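Local coordinates for DnaJ homolog subfamily C member 27-A (Xenopus laevis, PDB 6JMG), which binds GTP as a Rab-family small GTPase that also carries a DnaJ domain, and is possibly involved in regulating the MEK/ERK pathway, at residues L94-D97 / E102-E105; F129-N134 / L151-K156; V144-G149 / Y160-A165. All coordinates share one frame; numbering follows the deposited sequence.

Contact 1 (L94-D97 / E102-E105); sequences LVYD and ETFE
Tyr96, Thr103 and Phe104 hold strand 91-97 against helix 101-105, a short helix lying beside one of the parallel strands of the small-GTPase sheet. The aromatic pair is the apolar half. Phe104 turns its edge to one face of Tyr96 with the ring planes at 57°, an edge-to-face pair whose centroids lie 5.0 Å apart. Phe104 CD1 is the touching atom: it sits over the centre of the tyrosine ring, 3.6 Å from Tyr96 CZ, while Phe104 CB comes within 3.6 Å of Tyr96 CD2. The two side chains lie side by side and point the same way. Tyr96 gets there by placing CG between its backbone N and carbonyl carbon (chi1 64°). Beyond the pair, Phe104 meets Trp152 edge-to-face, and Tyr96 also touches Val131 and Ala133 of the neighbouring strand. An alanine at Tyr96 is likely to open a gap under the edge of Phe104, leaving that ring without its aromatic mate on the strand and freer to turn.

The polar half belongs to Thr103, whose hydroxyl bonds to His100 O and also lies near the plane of the Tyr96 ring, at its edge. Asp97 follows with its carboxylate bonded to Gly99 N and His100 ND1. Its own amide reaches back to the helix: Asp97 N donates to Thr103 OG1 over 3.1 Å, nearly straight at 170°.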
loop_
_atom_site.group_PDB
_atom_site.type_symbol
_atom_site.label_atom_id
_atom_site.label_comp_id
_atom_site.label_asym_id
_atom_site.label_seq_id
_atom_site.Cartn_x
_atom_site.Cartn_y
_atom_site.Cartn_z
ATOM N N LEU A 94 -7.134 4.187 6.402
ATOM C CA LEU A 94 -7.549 5.089 5.334
ATOM C C LEU A 94 -9.069 5.199 5.345
ATOM O O LEU A 94 -9.765 4.211 5.095
ATOM C CB LEU A 94 -7.046 4.585 3.980
ATOM C CG LEU A 94 -7.144 5.588 2.822
ATOM C CD1 LEU A 94 -6.214 6.747 3.060
ATOM C CD2 LEU A 94 -6.807 4.942 1.511
ATOM N N VAL A 95 -9.583 6.401 5.601
ATOM C CA VAL A 95 -10.982 6.569 5.974
ATOM C C VAL A 95 -11.653 7.533 5.011
ATOM O O VAL A 95 -11.049 8.526 4.594
ATOM C CB VAL A 95 -11.145 7.073 7.428
ATOM C CG1 VAL A 95 -12.616 6.946 7.874
ATOM C CG2 VAL A 95 -10.210 6.324 8.407
ATOM N N TYR A 96 -12.909 7.229 4.666
ATOM C CA TYR A 96 -13.806 8.179 4.019
ATOM C C TYR A 96 -15.204 8.055 4.610
ATOM O O TYR A 96 -15.493 7.170 5.428
ATOM C CB TYR A 96 -13.879 7.984 2.509
ATOM C CG TYR A 96 -14.442 6.673 2.057
ATOM C CD1 TYR A 96 -13.675 5.507 2.089
ATOM C CD2 TYR A 96 -15.728 6.598 1.537
ATOM C CE1 TYR A 96 -14.196 4.289 1.635
ATOM C CE2 TYR A 96 -16.255 5.401 1.080
ATOM C CZ TYR A 96 -15.495 4.249 1.130
ATOM O OH TYR A 96 -16.041 3.059 0.675
ATOM N N ASP A 97 -16.066 8.974 4.181
ATOM C CA ASP A 97 -17.443 9.094 4.647
ATOM C C ASP A 97 -18.365 8.685 3.501
ATOM O O ASP A 97 -18.395 9.347 2.457
ATOM C CB ASP A 97 -17.693 10.532 5.117
ATOM C CG ASP A 97 -19.125 10.796 5.586
ATOM O OD1 ASP A 97 -19.341 11.896 6.145
ATOM O OD2 ASP A 97 -20.031 9.951 5.392
ATOM N N GLU A 102 -17.012 13.178 -2.410
ATOM C CA GLU A 102 -15.720 13.836 -2.611
ATOM C C GLU A 102 -14.631 13.281 -1.690
ATOM O O GLU A 102 -13.446 13.412 -1.999
ATOM C CB GLU A 102 -15.855 15.342 -2.408
ATOM C CG GLU A 102 -16.092 15.742 -0.989
ATOM C CD GLU A 102 -17.571 15.810 -0.648
ATOM O OE1 GLU A 102 -18.423 15.455 -1.507
ATOM O OE2 GLU A 102 -17.876 16.216 0.494
ATOM N N THR A 103 -14.991 12.724 -0.526
ATOM C CA THR A 103 -13.964 12.132 0.335
ATOM C C THR A 103 -13.514 10.773 -0.181
ATOM O O THR A 103 -12.360 10.384 0.029
ATOM C CB THR A 103 -14.449 11.997 1.793
ATOM O OG1 THR A 103 -15.396 10.924 1.924
ATOM C CG2 THR A 103 -15.070 13.289 2.301
ATOM N N PHE A 104 -14.402 10.038 -0.853
ATOM C CA PHE A 104 -13.986 8.780 -1.454
ATOM C C PHE A 104 -13.124 9.030 -2.685
ATOM O O PHE A 104 -12.086 8.382 -2.874
ATOM C CB PHE A 104 -15.216 7.939 -1.816
ATOM C CG PHE A 104 -14.893 6.716 -2.615
ATOM C CD1 PHE A 104 -14.328 5.607 -2.002
ATOM C CD2 PHE A 104 -15.129 6.675 -3.973
ATOM C CE1 PHE A 104 -14.005 4.468 -2.736
ATOM C CE2 PHE A 104 -14.814 5.544 -4.703
ATOM C CZ PHE A 104 -14.252 4.434 -4.079
ATOM N N GLU A 105 -13.522 9.986 -3.519
ATOM C CA GLU A 105 -12.731 10.286 -4.705
ATOM C C GLU A 105 -11.343 10.787 -4.342
ATOM O O GLU A 105 -10.373 10.497 -5.055
ATOM C CB GLU A 105 -13.461 11.306 -5.569
ATOM C CG GLU A 105 -14.501 10.689 -6.480
ATOM C CD GLU A 105 -15.565 11.684 -6.865
ATOM O OE1 GLU A 105 -15.532 12.802 -6.306
ATOM O OE2 GLU A 105 -16.426 11.349 -7.711
#

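Contact 2 (F129-N134 / L151-K156); sequences FAVCAN and LWSESK. With GTP (guanosine-5'-triphosphate), chain C.
Val131 points its side chain from strand 128-134 at Ser153 and Trp152 of helix 146-154, and this packing makes the contact. Both methyls of the valine meet the serine hydroxyl: CG1 lies 3.3 Å from Ser153 OG, and CG2 is equally near it. Chi1 of Ser153, -51°, sets OG beside its own backbone N, where it bonds to Gly149 O one turn back, so this buried hydroxyl is satisfied within the helix while facing hydrocarbon on the strand. Trp152 adds the edge of its indole, CZ3 standing 4.1 Å from Val131 CG2.

Within the segment 151-156, polar bonds close the turn that follows the helix. Lys156 folds back so that NZ donates to Trp152 O at 2.7 Å, tilted 25° from the carbonyl plane, and the same ammonium lies above one face of the indole, offset toward its rim. Leu151 O takes two donors from Ser155: the amide, and OG at 2.8 Å in the carbonyl plane.

At the far end of the strand Asn134 approaches the base of GTP, with ND2 3.4 Å from N7 and bonded to Val27 O. Asn134 opens the NKxD motif of small GTPases, here on the first strand of a beta-alpha-beta unit whose helix packs over Val131.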
loop_
_atom_site.group_PDB
_atom_site.type_symbol
_atom_site.label_atom_id
_atom_site.label_comp_id
_atom_site.label_asym_id
_atom_site.label_seq_id
_atom_site.Cartn_x
_atom_site.Cartn_y
_atom_site.Cartn_z
ATOM N N PHE A 129 -3.071 -1.736 4.740
ATOM C CA PHE A 129 -4.069 -0.682 4.663
ATOM C C PHE A 129 -5.414 -1.242 5.092
ATOM O O PHE A 129 -5.861 -2.268 4.564
ATOM C CB PHE A 129 -4.214 -0.142 3.236
ATOM C CG PHE A 129 -3.146 0.822 2.821
ATOM C CD1 PHE A 129 -1.894 0.369 2.445
ATOM C CD2 PHE A 129 -3.410 2.187 2.767
ATOM C CE1 PHE A 129 -0.916 1.257 2.041
ATOM C CE2 PHE A 129 -2.434 3.079 2.370
ATOM C CZ PHE A 129 -1.183 2.615 2.006
ATOM N N ALA A 130 -6.080 -0.544 5.999
ATOM C CA ALA A 130 -7.486 -0.793 6.271
ATOM C C ALA A 130 -8.249 0.418 5.758
ATOM O O ALA A 130 -8.077 1.534 6.265
ATOM C CB ALA A 130 -7.731 -1.045 7.755
ATOM N N VAL A 131 -9.040 0.203 4.718
ATOM C CA VAL A 131 -9.948 1.224 4.210
ATOM C C VAL A 131 -11.226 1.173 5.032
ATOM O O VAL A 131 -11.872 0.124 5.141
ATOM C CB VAL A 131 -10.240 1.032 2.715
ATOM C CG1 VAL A 131 -11.154 2.128 2.229
ATOM C CG2 VAL A 131 -8.951 1.035 1.915
ATOM N N CYS A 132 -11.589 2.296 5.619
ATOM C CA CYS A 132 -12.806 2.379 6.418
ATOM C C CYS A 132 -13.809 3.285 5.720
ATOM O O CYS A 132 -13.583 4.495 5.575
ATOM C CB CYS A 132 -12.503 2.875 7.836
ATOM S SG CYS A 132 -11.329 1.812 8.708
ATOM N N ALA A 133 -14.892 2.671 5.261
ATOM C CA ALA A 133 -16.051 3.378 4.733
ATOM C C ALA A 133 -16.894 3.705 5.952
ATOM O O ALA A 133 -17.654 2.862 6.438
ATOM C CB ALA A 133 -16.797 2.514 3.720
ATOM N N ASN A 134 -16.745 4.921 6.459
ATOM C CA ASN A 134 -17.206 5.258 7.791
ATOM C C ASN A 134 -18.547 5.973 7.759
ATOM O O ASN A 134 -18.971 6.494 6.725
ATOM C CB ASN A 134 -16.181 6.129 8.507
ATOM C CG ASN A 134 -16.383 6.137 9.998
ATOM O OD1 ASN A 134 -16.713 5.104 10.599
ATOM N ND2 ASN A 134 -16.203 7.305 10.613
ATOM N N LEU A 151 -14.259 -2.488 -4.159
ATOM C CA LEU A 151 -13.491 -2.737 -5.369
ATOM C C LEU A 151 -12.244 -1.870 -5.413
ATOM O O LEU A 151 -11.162 -2.346 -5.771
ATOM C CB LEU A 151 -14.343 -2.465 -6.608
ATOM C CG LEU A 151 -13.560 -2.726 -7.890
ATOM C CD1 LEU A 151 -13.322 -4.216 -8.037
ATOM C CD2 LEU A 151 -14.250 -2.168 -9.099
ATOM N N TRP A 152 -12.367 -0.605 -5.027
ATOM C CA TRP A 152 -11.202 0.261 -5.033
ATOM C C TRP A 152 -10.176 -0.232 -4.033
ATOM O O TRP A 152 -8.979 -0.275 -4.329
ATOM C CB TRP A 152 -11.634 1.686 -4.732
ATOM C CG TRP A 152 -10.549 2.692 -4.762
ATOM C CD1 TRP A 152 -10.228 3.502 -5.797
ATOM C CD2 TRP A 152 -9.667 3.042 -3.686
ATOM N NE1 TRP A 152 -9.187 4.329 -5.451
ATOM C CE2 TRP A 152 -8.824 4.070 -4.157
ATOM C CE3 TRP A 152 -9.508 2.585 -2.369
ATOM C CZ2 TRP A 152 -7.825 4.648 -3.366
ATOM C CZ3 TRP A 152 -8.509 3.156 -1.584
ATOM C CH2 TRP A 152 -7.681 4.181 -2.089
ATOM N N SER A 153 -10.646 -0.675 -2.871
ATOM C CA SER A 153 -9.758 -1.154 -1.821
ATOM C C SER A 153 -9.176 -2.522 -2.169
ATOM O O SER A 153 -7.954 -2.709 -2.175
ATOM C CB SER A 153 -10.521 -1.213 -0.499
ATOM O OG SER A 153 -11.165 0.017 -0.245
ATOM N N GLU A 154 -10.042 -3.509 -2.409
ATOM C CA GLU A 154 -9.552 -4.874 -2.540
ATOM C C GLU A 154 -8.684 -5.041 -3.782
ATOM O O GLU A 154 -7.736 -5.833 -3.765
ATOM C CB GLU A 154 -10.724 -5.855 -2.539
ATOM C CG GLU A 154 -11.392 -5.991 -1.169
ATOM C CD GLU A 154 -12.409 -7.129 -1.089
ATOM O OE1 GLU A 154 -12.732 -7.733 -2.140
ATOM O OE2 GLU A 154 -12.885 -7.416 0.034
ATOM N N SER A 155 -8.968 -4.287 -4.849
ATOM C CA SER A 155 -8.128 -4.338 -6.043
ATOM C C SER A 155 -6.701 -3.868 -5.775
ATOM O O SER A 155 -5.816 -4.120 -6.599
ATOM C CB SER A 155 -8.736 -3.510 -7.182
ATOM O OG SER A 155 -8.606 -2.118 -6.931
ATOM N N LYS A 156 -6.458 -3.159 -4.678
ATOM C CA LYS A 156 -5.118 -2.672 -4.378
ATOM C C LYS A 156 -4.443 -3.506 -3.311
ATOM O O LYS A 156 -3.357 -3.154 -2.860
ATOM C CB LYS A 156 -5.158 -1.192 -3.965
ATOM C CG LYS A 156 -5.559 -0.269 -5.124
ATOM C CD LYS A 156 -5.629 1.176 -4.704
ATOM C CE LYS A 156 -6.498 2.049 -5.623
ATOM N NZ LYS A 156 -7.767 1.411 -6.058
HETATM P PG GTP C . -9.785 15.790 11.135
HETATM O O1G GTP C . -8.922 15.411 12.319
HETATM O O2G GTP C . -9.141 15.410 9.826
HETATM O O3G GTP C . -10.030 17.289 11.155
HETATM O O3B GTP C . -11.197 15.000 11.115
HETATM P PB GTP C . -11.361 13.463 11.567
HETATM O O1B GTP C . -11.180 12.529 10.400
HETATM O O2B GTP C . -10.442 13.032 12.685
HETATM O O3A GTP C . -12.914 13.390 11.984
HETATM P PA GTP C . -13.393 13.167 13.499
HETATM O O1A GTP C . -12.969 11.828 14.051
HETATM O O2A GTP C . -12.912 14.267 14.398
HETATM O "O5'" GTP C . -14.968 13.276 13.273
HETATM C "C5'" GTP C . -15.501 14.403 12.620
HETATM C "C4'" GTP C . -16.949 14.549 13.072
HETATM O "O4'" GTP C . -17.665 13.448 12.583
HETATM C "C3'" GTP C . -17.144 14.526 14.567
HETATM O "O3'" GTP C . -18.211 15.396 14.782
HETATM C "C2'" GTP C . -17.625 13.136 14.911
HETATM O "O2'" GTP C . -18.582 13.082 15.944
HETATM C "C1'" GTP C . -18.314 12.747 13.640
HETATM N N9 GTP C . -18.215 11.309 13.391
HETATM C C8 GTP C . -17.069 10.554 13.340
HETATM N N7 GTP C . -17.420 9.275 13.037
HETATM C C5 GTP C . -18.764 9.215 12.897
HETATM C C6 GTP C . -19.627 8.174 12.593
HETATM O O6 GTP C . -19.203 7.036 12.406
HETATM N N1 GTP C . -20.979 8.424 12.483
HETATM C C2 GTP C . -21.476 9.688 12.687
HETATM N N2 GTP C . -22.784 9.885 12.591
HETATM N N3 GTP C . -20.615 10.728 12.993
HETATM C C4 GTP C . -19.282 10.491 13.103
#

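Contact 3 (V144-G149 / Y160-A165); sequences VDESEG and YFETSA. With GTP (guanosine-5'-triphosphate), chain C.
In the beta-alpha-beta unit that runs from strand 128-134 through helix 146-154 to strand 159-163, Tyr160 and Glu162 face the start of the helix at Glu146 and Gly149, and the strand then leads on to the guanine pocket. Tyr160 is the main bearing surface. A chi1 of 175° swings its ring away from its own amide and across to the helix, where Tyr160 CE1 lies 3.4 Å from Gly149 C; a side chain at this glycine would run into the ring. The hydroxyl end comes close too, Tyr160 OH lying 3.7 Å from Glu146 CA, while Glu146 OE2 stands at the ring edge by Tyr160 CE2.

Glu146 and Glu162 cross at about a right angle, yet their carboxylates are stacked, the planes only 5° apart, with Glu146 OE1 4.1 Å from Glu162 OE2. A bend at chi2 of Glu162 brings its OE1 to 3.6 Å from Glu146 CB, where this oxygen receives Tyr160 OH at 3.1 Å through its anti lone pair.

Asp145 sits at the N-cap position without its side chain capping the helix; its OD2 instead accepts from Ser147 OG, above the carboxylate plane.

Past the strand, the chain enters the guanine pocket. Ala165 N gives a weak bond to GTP O6, 3.0 Å long but bent to 129°. Ser164 OG bonds to Asp137 OD1, so it probably steadies a residue that itself binds GTP.

Two stacked like charges would be costly alone, but each has an arginine: Arg150 bridges Glu146 OE2 and Arg142 bridges Glu162 OE1. These salt bridges, with the tyrosine hydroxyl, probably offset the repulsion and let both carboxylates remain ionised.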
loop_
_atom_site.group_PDB
_atom_site.type_symbol
_atom_site.label_atom_id
_atom_site.label_comp_id
_atom_site.label_asym_id
_atom_site.label_seq_id
_atom_site.Cartn_x
_atom_site.Cartn_y
_atom_site.Cartn_z
ATOM N N VAL A 144 -21.667 6.576 -1.588
ATOM C CA VAL A 144 -20.686 5.586 -2.009
ATOM C C VAL A 144 -21.199 4.232 -1.554
ATOM O O VAL A 144 -21.531 4.058 -0.376
ATOM C CB VAL A 144 -19.289 5.870 -1.421
ATOM C CG1 VAL A 144 -18.209 5.161 -2.242
ATOM C CG2 VAL A 144 -19.033 7.388 -1.332
ATOM N N ASP A 145 -21.314 3.294 -2.483
ATOM C CA ASP A 145 -21.857 1.984 -2.148
ATOM C C ASP A 145 -20.739 0.991 -1.878
ATOM O O ASP A 145 -19.569 1.220 -2.199
ATOM C CB ASP A 145 -22.789 1.458 -3.247
ATOM C CG ASP A 145 -22.146 1.446 -4.612
ATOM O OD1 ASP A 145 -21.297 2.334 -4.891
ATOM O OD2 ASP A 145 -22.513 0.545 -5.403
ATOM N N GLU A 146 -21.119 -0.115 -1.239
ATOM C CA GLU A 146 -20.118 -1.070 -0.791
ATOM C C GLU A 146 -19.309 -1.636 -1.967
ATOM O O GLU A 146 -18.079 -1.744 -1.880
ATOM C CB GLU A 146 -20.808 -2.163 0.031
ATOM C CG GLU A 146 -19.965 -3.396 0.282
ATOM C CD GLU A 146 -20.409 -4.173 1.500
ATOM O OE1 GLU A 146 -21.635 -4.240 1.753
ATOM O OE2 GLU A 146 -19.529 -4.713 2.205
ATOM N N SER A 147 -19.966 -1.943 -3.091
ATOM C CA SER A 147 -19.264 -2.413 -4.287
ATOM C C SER A 147 -18.084 -1.508 -4.641
ATOM O O SER A 147 -16.946 -1.967 -4.777
ATOM C CB SER A 147 -20.239 -2.532 -5.468
ATOM O OG SER A 147 -20.435 -1.285 -6.122
ATOM N N GLU A 148 -18.350 -0.209 -4.790
ATOM C CA GLU A 148 -17.347 0.718 -5.304
ATOM C C GLU A 148 -16.146 0.828 -4.365
ATOM O O GLU A 148 -14.992 0.805 -4.806
ATOM C CB GLU A 148 -17.997 2.087 -5.521
ATOM C CG GLU A 148 -17.139 3.064 -6.297
ATOM C CD GLU A 148 -17.882 4.325 -6.665
ATOM O OE1 GLU A 148 -17.302 5.131 -7.432
ATOM O OE2 GLU A 148 -19.032 4.501 -6.187
ATOM N N GLY A 149 -16.399 0.982 -3.065
ATOM C CA GLY A 149 -15.300 1.080 -2.115
ATOM C C GLY A 149 -14.569 -0.241 -1.938
ATOM O O GLY A 149 -13.331 -0.279 -1.860
ATOM N N TYR A 160 -11.003 -3.893 3.508
ATOM C CA TYR A 160 -12.146 -2.998 3.379
ATOM C C TYR A 160 -13.136 -3.290 4.485
ATOM O O TYR A 160 -13.453 -4.453 4.752
ATOM C CB TYR A 160 -12.842 -3.151 2.038
ATOM C CG TYR A 160 -14.094 -2.313 1.925
ATOM C CD1 TYR A 160 -14.027 -0.974 1.546
ATOM C CD2 TYR A 160 -15.342 -2.852 2.193
ATOM C CE1 TYR A 160 -15.182 -0.203 1.428
ATOM C CE2 TYR A 160 -16.508 -2.083 2.079
ATOM C CZ TYR A 160 -16.420 -0.766 1.696
ATOM O OH TYR A 160 -17.562 -0.002 1.594
ATOM N N PHE A 161 -13.621 -2.238 5.132
ATOM C CA PHE A 161 -14.589 -2.430 6.200
ATOM C C PHE A 161 -15.555 -1.273 6.205
ATOM O O PHE A 161 -15.170 -0.116 5.993
ATOM C CB PHE A 161 -13.958 -2.518 7.588
ATOM C CG PHE A 161 -13.244 -3.792 7.845
ATOM C CD1 PHE A 161 -13.922 -4.868 8.398
ATOM C CD2 PHE A 161 -11.882 -3.912 7.551
ATOM C CE1 PHE A 161 -13.264 -6.055 8.659
ATOM C CE2 PHE A 161 -11.217 -5.089 7.801
ATOM C CZ PHE A 161 -11.909 -6.168 8.357
ATOM N N GLU A 162 -16.809 -1.615 6.453
ATOM C CA GLU A 162 -17.838 -0.649 6.753
ATOM C C GLU A 162 -17.838 -0.451 8.259
ATOM O O GLU A 162 -17.784 -1.424 9.024
ATOM C CB GLU A 162 -19.180 -1.163 6.247
ATOM C CG GLU A 162 -19.152 -1.387 4.746
ATOM C CD GLU A 162 -20.416 -0.962 4.084
ATOM O OE1 GLU A 162 -20.313 -0.268 3.046
ATOM O OE2 GLU A 162 -21.499 -1.332 4.602
ATOM N N THR A 163 -17.810 0.807 8.682
ATOM C CA THR A 163 -17.614 1.114 10.087
ATOM C C THR A 163 -18.491 2.282 10.482
ATOM O O THR A 163 -18.898 3.103 9.649
ATOM C CB THR A 163 -16.158 1.482 10.452
ATOM O OG1 THR A 163 -15.729 2.601 9.665
ATOM C CG2 THR A 163 -15.225 0.315 10.256
ATOM N N SER A 164 -18.727 2.356 11.787
ATOM C CA SER A 164 -19.308 3.526 12.419
ATOM C C SER A 164 -18.628 3.692 13.760
ATOM O O SER A 164 -18.730 2.819 14.629
ATOM C CB SER A 164 -20.829 3.401 12.601
ATOM O OG SER A 164 -21.333 4.414 13.465
ATOM N N ALA A 165 -17.953 4.820 13.932
ATOM C CA ALA A 165 -17.407 5.111 15.249
ATOM C C ALA A 165 -18.513 5.442 16.235
ATOM O O ALA A 165 -18.322 5.281 17.446
ATOM C CB ALA A 165 -16.403 6.266 15.155
HETATM P PG GTP C . -9.785 15.790 11.135
HETATM O O1G GTP C . -8.922 15.411 12.319
HETATM O O2G GTP C . -9.141 15.410 9.826
HETATM O O3G GTP C . -10.030 17.289 11.155
HETATM O O3B GTP C . -11.197 15.000 11.115
HETATM P PB GTP C . -11.361 13.463 11.567
HETATM O O1B GTP C . -11.180 12.529 10.400
HETATM O O2B GTP C . -10.442 13.032 12.685
HETATM O O3A GTP C . -12.914 13.390 11.984
HETATM P PA GTP C . -13.393 13.167 13.499
HETATM O O1A GTP C . -12.969 11.828 14.051
HETATM O O2A GTP C . -12.912 14.267 14.398
HETATM O "O5'" GTP C . -14.968 13.276 13.273
HETATM C "C5'" GTP C . -15.501 14.403 12.620
HETATM C "C4'" GTP C . -16.949 14.549 13.072
HETATM O "O4'" GTP C . -17.665 13.448 12.583
HETATM C "C3'" GTP C . -17.144 14.526 14.567
HETATM O "O3'" GTP C . -18.211 15.396 14.782
HETATM C "C2'" GTP C . -17.625 13.136 14.911
HETATM O "O2'" GTP C . -18.582 13.082 15.944
HETATM C "C1'" GTP C . -18.314 12.747 13.640
HETATM N N9 GTP C . -18.215 11.309 13.391
HETATM C C8 GTP C . -17.069 10.554 13.340
HETATM N N7 GTP C . -17.420 9.275 13.037
HETATM C C5 GTP C . -18.764 9.215 12.897
HETATM C C6 GTP C . -19.627 8.174 12.593
HETATM O O6 GTP C . -19.203 7.036 12.406
HETATM N N1 GTP C . -20.979 8.424 12.483
HETATM C C2 GTP C . -21.476 9.688 12.687
HETATM N N2 GTP C . -22.784 9.885 12.591
HETATM N N3 GTP C . -20.615 10.728 12.993
HETATM C C4 GTP C . -19.282 10.491 13.103
#

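How the contacts relate
The three contacts line up across one sheet, on neighbouring strands 91-97, 128-134 and 159-163. The centre of contact 2 lies about 10 Å from that of contact 1 and about 8 Å from that of contact 3. Helix 146-154 serves contacts 2 and 3, whose segments alternate along the chain. Tyr96 of contact 1 reaches into contact 3, its OH 3.5 Å from both Tyr160 CE1 and Gly149 CA. Nearer the nucleotide, Asn134 OD1 of contact 2 probably bonds to Thr163 OG1 of contact 3 at 2.8 Å, tying together two strands that both lead to the guanine base. Contact 1 stands further back, the Asp97 side chain about 7 Å from GTP.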